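Local coordinates for protein putative oxidoreductase (Thermus thermophilus, PDB 2ISM) that is of unknown function but folds as a six-bladed beta-propeller, as expected for a putative oxidoreductase of the glucose/sorbosone dehydrogenase family, and carries a bound calcium ion, at residues E195-G200 with I237-N242; F314-E319 with T332-G337. All blocks are in the same frame, centred on the assembly; numbering follows the deposited sequence.

Both contacts belong to one six-bladed propeller and lie on opposite sides of its centre, with their own centres about 29 Å apart; they do not touch. Interaction 1 runs between blades, joining strand 196-199, the last of its sheet, to the loop that follows strand 232-237 of the next. Interaction 2 stays within the closing blade, where strand 317-322 pairs with strand 328-332 and the loop beyond it. Both are largely buried, although interaction 1 reaches the surface at Pro-239. Their chemistry differs accordingly: backbone hydrogen bonds and apolar packing near the calcium site in 195-200 with 237-242, and a carboxylate shared by two arginines in 314-319 with 332-337.

Interaction 1. Residues E195-G200 with I237-N242; sequences EVYSLG and IVPGGN
Tyr-197 lays its ring against Pro-239, whose CA stands over one face, 4.1 Å from the ring centroid in a CH-pi contact, while the proline CG comes to 3.5 Å from CZ of Tyr-197. With CG of the tyrosine anti to the backbone N (chi1 -171°), the ring runs alongside the proline, pointing the same way. Ile-237 meets this ring differently: its CG2 reaches the ring edge, 3.9 Å from CE2 of Tyr-197, and also touches the side chain of Ser-198, whose hydroxyl is hydrogen-bonded to His-201.

Two backbone hydrogen bonds fix the spacing of the segments beside this tightly packed ring. A type II turn from Val-238 to Gly-241 presents Gly-240 N to Tyr-197 O at 2.7 Å, and Leu-199 N returns a bond of 3.0 Å to Gly-241 O. Farther on, Leu-199 crosses the amide of Asn-242, its CD1 3.5 Å from ND2 of Asn-242, an atom that is itself hydrogen-bonded to Gln-162. Gly-200 passes close to OD1 of the same asparagine, which accepts from Gly-244 N.

The outer side of the turn is looser: Pro-239, though packed on the ring, is exposed, and Val-238 points its side chain away from 195-200.

The two segments thus join neighbouring propeller blades. Tyr-243, a residue of the calcium site with Glu-233, follows directly on Asn-242, and its backbone is hydrogen-bonded to that of Leu-199; main-chain bonds and apolar cover, rather than paired charges, therefore tie the blade edge to the chain entering the metal site.

Interaction 2. Residues F314-E319 with T332-G337; sequences FGRLRE and TSNRDG
The guanidinium groups of Arg-316 and Arg-318 both offer their edges to Asp-336, and neither lies flat on its carboxylate: the planes are turned 67° and 71° from it. Arg-316 comes side-on, NE and NH2 converging on Asp-336 OD2 at 3.1 and 2.9 Å from the syn side. Arg-318 approaches from the anti side, its NH2 3.1 Å from the same OD2. At its edge, too, NE of Arg-318 donates to Ser-333 OG at 2.9 Å, and that hydroxyl in turn donates a hydrogen bond to Asp-336 OD2, from above the carboxylate plane. Ser-333 holds OG anti to its backbone N (chi1 -167°), which sets it between arginine and aspartate.

On the main chain, Ser-333 N bonds to Arg-316 O at 2.7 Å, and Leu-317 faces Thr-332 as an antiparallel non-hydrogen-bonded pair, CD2 of the leucine 4.0 Å from CG2 of the threonine. A type I turn, Ser-333 to Asp-336, turns the carboxylate back toward the two arginines; its OD1 accepts from Arg-338 N.

Within the blade that joins the chain ends, one buried oxygen thus takes four donors, and two positive charges probably keep Asp-336 ionised.

Interaction 1. Residues E195-G200 with I237-N242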
ATOM      1  N   GLU B 195     -28.280  -7.076  20.777  1.00 15.56           N
ATOM      2  CA  GLU B 195     -26.911  -6.706  20.422  1.00 15.64           C
ATOM      3  C   GLU B 195     -26.339  -7.551  19.281  1.00 14.57           C
ATOM      4  O   GLU B 195     -25.367  -7.155  18.640  1.00 15.19           O
ATOM      5  CB  GLU B 195     -25.985  -6.839  21.639  1.00 15.61           C
ATOM      6  CG  GLU B 195     -26.393  -5.998  22.846  1.00 16.03           C
ATOM      7  CD  GLU B 195     -27.372  -6.712  23.762  1.00 18.05           C
ATOM      8  OE1 GLU B 195     -27.962  -7.728  23.339  1.00 15.14           O
ATOM      9  OE2 GLU B 195     -27.552  -6.249  24.908  1.00 20.29           O
ATOM     10  N   VAL B 196     -26.944  -8.707  19.021  1.00 13.79           N
ATOM     11  CA  VAL B 196     -26.445  -9.611  17.982  1.00 11.96           C
ATOM     12  C   VAL B 196     -26.503  -9.102  16.548  1.00 17.17           C
ATOM     13  O   VAL B 196     -27.556  -8.683  16.067  1.00 14.43           O
ATOM     14  CB  VAL B 196     -27.175 -10.972  18.033  1.00 13.16           C
ATOM     15  CG1 VAL B 196     -26.742 -11.849  16.860  1.00 10.71           C
ATOM     16  CG2 VAL B 196     -26.867 -11.669  19.342  1.00 12.34           C
ATOM     17  N   TYR B 197     -25.355  -9.152  15.876  1.00  9.55           N
ATOM     18  CA  TYR B 197     -25.245  -8.725  14.490  1.00 14.79           C
ATOM     19  C   TYR B 197     -25.206  -9.975  13.610  1.00 15.94           C
ATOM     20  O   TYR B 197     -25.900 -10.045  12.596  1.00 14.62           O
ATOM     21  CB  TYR B 197     -23.977  -7.901  14.286  1.00 10.82           C
ATOM     22  CG  TYR B 197     -23.885  -7.228  12.933  1.00 10.69           C
ATOM     23  CD1 TYR B 197     -24.733  -6.171  12.599  1.00 12.34           C
ATOM     24  CD2 TYR B 197     -22.935  -7.634  11.996  1.00 11.70           C
ATOM     25  CE1 TYR B 197     -24.632  -5.528  11.362  1.00 12.32           C
ATOM     26  CE2 TYR B 197     -22.824  -7.004  10.759  1.00  9.67           C
ATOM     27  CZ  TYR B 197     -23.672  -5.951  10.452  1.00 12.74           C
ATOM     28  OH  TYR B 197     -23.544  -5.307   9.245  1.00 16.12           O
ATOM     29  N   SER B 198     -24.380 -10.950  13.995  1.00 13.95           N
ATOM     30  CA  SER B 198     -24.283 -12.219  13.267  1.00 12.73           C
ATOM     31  C   SER B 198     -24.072 -13.358  14.268  1.00 14.96           C
ATOM     32  O   SER B 198     -23.594 -13.134  15.377  1.00 11.37           O
ATOM     33  CB  SER B 198     -23.141 -12.190  12.235  1.00 13.96           C
ATOM     34  OG  SER B 198     -21.868 -12.072  12.842  1.00 14.57           O
ATOM     35  N   LEU B 199     -24.444 -14.574  13.886  1.00 13.90           N
ATOM     36  CA  LEU B 199     -24.305 -15.715  14.791  1.00 15.60           C
ATOM     37  C   LEU B 199     -23.679 -16.917  14.093  1.00 14.27           C
ATOM     38  O   LEU B 199     -23.330 -16.846  12.919  1.00 13.10           O
ATOM     39  CB  LEU B 199     -25.674 -16.112  15.358  1.00 11.29           C
ATOM     40  CG  LEU B 199     -26.709 -16.666  14.370  1.00 14.29           C
ATOM     41  CD1 LEU B 199     -27.766 -17.454  15.132  1.00 20.86           C
ATOM     42  CD2 LEU B 199     -27.341 -15.534  13.570  1.00 18.11           C
ATOM     43  N   GLY B 200     -23.547 -18.020  14.823  1.00 15.14           N
ATOM     44  CA  GLY B 200     -22.964 -19.220  14.247  1.00 15.21           C
ATOM     45  C   GLY B 200     -21.453 -19.163  14.115  1.00 17.05           C
ATOM     46  O   GLY B 200     -20.882 -19.719  13.173  1.00 17.62           O
ATOM     47  N   ILE B 237     -19.172 -11.046   6.518  1.00 14.36           N
ATOM     48  CA  ILE B 237     -20.284 -10.869   7.446  1.00 12.95           C
ATOM     49  C   ILE B 237     -21.407  -9.958   6.965  1.00 14.28           C
ATOM     50  O   ILE B 237     -21.175  -8.804   6.607  1.00 15.98           O
ATOM     51  CB  ILE B 237     -19.773 -10.319   8.813  1.00  9.20           C
ATOM     52  CG1 ILE B 237     -18.606 -11.174   9.324  1.00 14.24           C
ATOM     53  CG2 ILE B 237     -20.903 -10.316   9.839  1.00 11.28           C
ATOM     54  CD1 ILE B 237     -18.964 -12.613   9.606  1.00 11.70           C
ATOM     55  N   VAL B 238     -22.627 -10.489   6.965  1.00 17.15           N
ATOM     56  CA  VAL B 238     -23.800  -9.714   6.568  1.00 18.55           C
ATOM     57  C   VAL B 238     -24.720  -9.668   7.780  1.00 14.62           C
ATOM     58  O   VAL B 238     -24.734 -10.599   8.584  1.00 17.27           O
ATOM     59  CB  VAL B 238     -24.560 -10.364   5.375  1.00 21.10           C
ATOM     60  CG1 VAL B 238     -23.644 -10.469   4.164  1.00 19.49           C
ATOM     61  CG2 VAL B 238     -25.092 -11.733   5.766  1.00 19.58           C
ATOM     62  N   PRO B 239     -25.487  -8.578   7.941  1.00 14.83           N
ATOM     63  CA  PRO B 239     -26.399  -8.452   9.080  1.00 17.37           C
ATOM     64  C   PRO B 239     -27.362  -9.633   9.165  1.00 20.13           C
ATOM     65  O   PRO B 239     -27.993 -10.000   8.167  1.00 16.07           O
ATOM     66  CB  PRO B 239     -27.128  -7.141   8.796  1.00 20.65           C
ATOM     67  CG  PRO B 239     -26.119  -6.351   8.036  1.00 23.45           C
ATOM     68  CD  PRO B 239     -25.541  -7.373   7.095  1.00 19.23           C
ATOM     69  N   GLY B 240     -27.457 -10.223  10.354  1.00 15.70           N
ATOM     70  CA  GLY B 240     -28.347 -11.351  10.567  1.00 17.85           C
ATOM     71  C   GLY B 240     -27.813 -12.674  10.049  1.00 16.26           C
ATOM     72  O   GLY B 240     -28.457 -13.706  10.209  1.00 18.08           O
ATOM     73  N   GLY B 241     -26.636 -12.651   9.433  1.00 13.73           N
ATOM     74  CA  GLY B 241     -26.067 -13.874   8.894  1.00 13.33           C
ATOM     75  C   GLY B 241     -25.734 -14.931   9.933  1.00 15.54           C
ATOM     76  O   GLY B 241     -25.295 -14.610  11.036  1.00 12.39           O
ATOM     77  N   ASN B 242     -25.954 -16.194   9.576  1.00 14.48           N
ATOM     78  CA  ASN B 242     -25.658 -17.321  10.460  1.00 15.24           C
ATOM     79  C   ASN B 242     -24.512 -18.053   9.786  1.00 18.55           C
ATOM     80  O   ASN B 242     -24.658 -18.556   8.668  1.00 19.77           O
ATOM     81  CB  ASN B 242     -26.868 -18.247  10.576  1.00 17.68           C
ATOM     82  CG  ASN B 242     -26.683 -19.317  11.631  1.00 17.21           C
ATOM     83  OD1 ASN B 242     -25.608 -19.913  11.754  1.00 16.45           O
ATOM     84  ND2 ASN B 242     -27.739 -19.582  12.392  1.00 17.42           N
TER

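Interaction 2. Residues F314-E319 with T332-G337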
ATOM      1  N   PHE B 314       8.997 -15.314  11.975  1.00 15.85           N
ATOM      2  CA  PHE B 314       8.875 -14.510  13.192  1.00 12.01           C
ATOM      3  C   PHE B 314       8.022 -15.169  14.274  1.00 14.36           C
ATOM      4  O   PHE B 314       7.772 -14.576  15.323  1.00 18.69           O
ATOM      5  CB  PHE B 314       8.286 -13.142  12.843  1.00 16.47           C
ATOM      6  CG  PHE B 314       9.205 -12.283  12.031  1.00 16.89           C
ATOM      7  CD1 PHE B 314      10.035 -11.354  12.651  1.00 22.20           C
ATOM      8  CD2 PHE B 314       9.277 -12.431  10.649  1.00 17.04           C
ATOM      9  CE1 PHE B 314      10.927 -10.582  11.906  1.00 22.92           C
ATOM     10  CE2 PHE B 314      10.166 -11.664   9.893  1.00 25.61           C
ATOM     11  CZ  PHE B 314      10.992 -10.739  10.524  1.00 23.72           C
ATOM     12  N   GLY B 315       7.581 -16.395  14.015  1.00 15.44           N
ATOM     13  CA  GLY B 315       6.759 -17.097  14.983  1.00 15.23           C
ATOM     14  C   GLY B 315       5.277 -16.824  14.793  1.00 15.94           C
ATOM     15  O   GLY B 315       4.841 -16.391  13.723  1.00 15.36           O
ATOM     16  N   ARG B 316       4.504 -17.076  15.844  1.00 11.98           N
ATOM     17  CA  ARG B 316       3.058 -16.882  15.820  1.00 11.46           C
ATOM     18  C   ARG B 316       2.689 -15.407  15.657  1.00 10.44           C
ATOM     19  O   ARG B 316       3.252 -14.542  16.323  1.00 11.00           O
ATOM     20  CB  ARG B 316       2.453 -17.431  17.117  1.00 11.56           C
ATOM     21  CG  ARG B 316       2.707 -18.917  17.334  1.00 14.88           C
ATOM     22  CD  ARG B 316       2.451 -19.324  18.780  1.00 13.49           C
ATOM     23  NE  ARG B 316       1.074 -19.085  19.208  1.00 16.88           N
ATOM     24  CZ  ARG B 316       0.039 -19.851  18.874  1.00 15.63           C
ATOM     25  NH1 ARG B 316       0.216 -20.914  18.097  1.00 14.73           N
ATOM     26  NH2 ARG B 316      -1.174 -19.558  19.324  1.00 17.23           N
ATOM     27  N   LEU B 317       1.745 -15.124  14.765  1.00 13.26           N
ATOM     28  CA  LEU B 317       1.308 -13.747  14.535  1.00 11.65           C
ATOM     29  C   LEU B 317      -0.168 -13.480  14.817  1.00 13.87           C
ATOM     30  O   LEU B 317      -1.039 -14.090  14.196  1.00 16.30           O
ATOM     31  CB  LEU B 317       1.450 -13.385  13.053  1.00 12.08           C
ATOM     32  CG  LEU B 317       2.848 -13.603  12.446  1.00 17.38           C
ATOM     33  CD1 LEU B 317       2.879 -13.067  11.021  1.00 11.46           C
ATOM     34  CD2 LEU B 317       3.903 -12.899  13.295  1.00 12.07           C
ATOM     35  N   ARG B 318      -0.452 -12.571  15.747  1.00 12.04           N
ATOM     36  CA  ARG B 318      -1.837 -12.278  16.111  1.00 12.65           C
ATOM     37  C   ARG B 318      -2.618 -11.021  15.727  1.00 13.20           C
ATOM     38  O   ARG B 318      -3.746 -11.113  15.240  1.00 10.34           O
ATOM     39  CB  ARG B 318      -1.824 -12.265  17.646  1.00 11.92           C
ATOM     40  CG  ARG B 318      -3.207 -12.297  18.280  1.00 11.46           C
ATOM     41  CD  ARG B 318      -3.121 -12.423  19.799  1.00 12.50           C
ATOM     42  NE  ARG B 318      -2.786 -13.775  20.253  1.00 14.12           N
ATOM     43  CZ  ARG B 318      -3.650 -14.785  20.314  1.00 12.64           C
ATOM     44  NH1 ARG B 318      -4.909 -14.605  19.945  1.00 11.94           N
ATOM     45  NH2 ARG B 318      -3.262 -15.973  20.767  1.00 13.01           N
ATOM     46  N   GLU B 319      -2.024  -9.851  15.943  1.00 12.95           N
ATOM     47  CA  GLU B 319      -2.687  -8.593  15.611  1.00 14.66           C
ATOM     48  C   GLU B 319      -2.119  -8.150  14.263  1.00 14.64           C
ATOM     49  O   GLU B 319      -0.980  -8.463  13.920  1.00 12.06           O
ATOM     50  CB  GLU B 319      -2.435  -7.493  16.657  1.00 11.45           C
ATOM     51  CG  GLU B 319      -2.786  -6.064  16.199  1.00 15.17           C
ATOM     52  CD  GLU B 319      -4.283  -5.827  16.032  1.00 18.45           C
ATOM     53  OE1 GLU B 319      -4.925  -6.573  15.265  1.00 13.93           O
ATOM     54  OE2 GLU B 319      -4.817  -4.886  16.664  1.00 15.56           O
ATOM     55  N   THR B 332       3.485 -10.355  17.432  1.00 13.83           N
ATOM     56  CA  THR B 332       3.784 -11.772  17.577  1.00 13.45           C
ATOM     57  C   THR B 332       3.101 -12.304  18.836  1.00 14.99           C
ATOM     58  O   THR B 332       2.793 -11.546  19.764  1.00 11.34           O
ATOM     59  CB  THR B 332       5.300 -12.022  17.657  1.00 13.00           C
ATOM     60  OG1 THR B 332       5.836 -11.348  18.796  1.00 16.83           O
ATOM     61  CG2 THR B 332       5.993 -11.494  16.406  1.00 16.24           C
ATOM     62  N   SER B 333       2.861 -13.609  18.862  1.00 13.26           N
ATOM     63  CA  SER B 333       2.171 -14.223  19.987  1.00 14.32           C
ATOM     64  C   SER B 333       2.907 -15.377  20.646  1.00 15.31           C
ATOM     65  O   SER B 333       2.323 -16.141  21.419  1.00 15.45           O
ATOM     66  CB  SER B 333       0.734 -14.539  19.567  1.00 13.94           C
ATOM     67  OG  SER B 333      -0.083 -14.851  20.677  1.00 11.96           O
ATOM     68  N   ASN B 334       4.194 -15.490  20.336  1.00 12.45           N
ATOM     69  CA  ASN B 334       5.043 -16.551  20.867  1.00 13.65           C
ATOM     70  C   ASN B 334       5.005 -16.868  22.353  1.00 14.93           C
ATOM     71  O   ASN B 334       5.388 -17.963  22.768  1.00 18.44           O
ATOM     72  CB  ASN B 334       6.482 -16.276  20.438  1.00 12.24           C
ATOM     73  CG  ASN B 334       6.606 -16.113  18.943  1.00 13.20           C
ATOM     74  OD1 ASN B 334       7.227 -15.168  18.450  1.00 19.58           O
ATOM     75  ND2 ASN B 334       6.012 -17.039  18.208  1.00  8.38           N
ATOM     76  N   ARG B 335       4.539 -15.916  23.151  1.00 12.40           N
ATOM     77  CA  ARG B 335       4.476 -16.116  24.593  1.00 15.36           C
ATOM     78  C   ARG B 335       3.071 -16.417  25.114  1.00 16.06           C
ATOM     79  O   ARG B 335       2.825 -16.325  26.316  1.00 15.96           O
ATOM     80  CB  ARG B 335       5.045 -14.882  25.302  1.00 17.30           C
ATOM     81  CG  ARG B 335       6.491 -14.581  24.927  1.00 14.97           C
ATOM     82  CD  ARG B 335       6.989 -13.285  25.552  1.00 19.51           C
ATOM     83  NE  ARG B 335       6.967 -13.328  27.013  1.00 22.68           N
ATOM     84  CZ  ARG B 335       7.257 -12.293  27.793  1.00 24.81           C
ATOM     85  NH1 ARG B 335       7.595 -11.129  27.253  1.00 19.21           N
ATOM     86  NH2 ARG B 335       7.205 -12.417  29.115  1.00 24.58           N
ATOM     87  N   ASP B 336       2.156 -16.797  24.226  1.00 15.13           N
ATOM     88  CA  ASP B 336       0.787 -17.082  24.652  1.00 14.58           C
ATOM     89  C   ASP B 336       0.575 -18.499  25.184  1.00 16.73           C
ATOM     90  O   ASP B 336      -0.558 -18.904  25.440  1.00 13.06           O
ATOM     91  CB  ASP B 336      -0.212 -16.804  23.519  1.00 13.50           C
ATOM     92  CG  ASP B 336      -0.038 -17.732  22.329  1.00 19.81           C
ATOM     93  OD1 ASP B 336       0.646 -18.772  22.457  1.00 16.30           O
ATOM     94  OD2 ASP B 336      -0.607 -17.424  21.259  1.00 18.38           O
ATOM     95  N   GLY B 337       1.663 -19.244  25.349  1.00 16.79           N
ATOM     96  CA  GLY B 337       1.560 -20.596  25.863  1.00 16.11           C
ATOM     97  C   GLY B 337       1.484 -21.681  24.804  1.00 24.30           C
ATOM     98  O   GLY B 337       1.489 -22.867  25.130  1.00 23.66           O
TER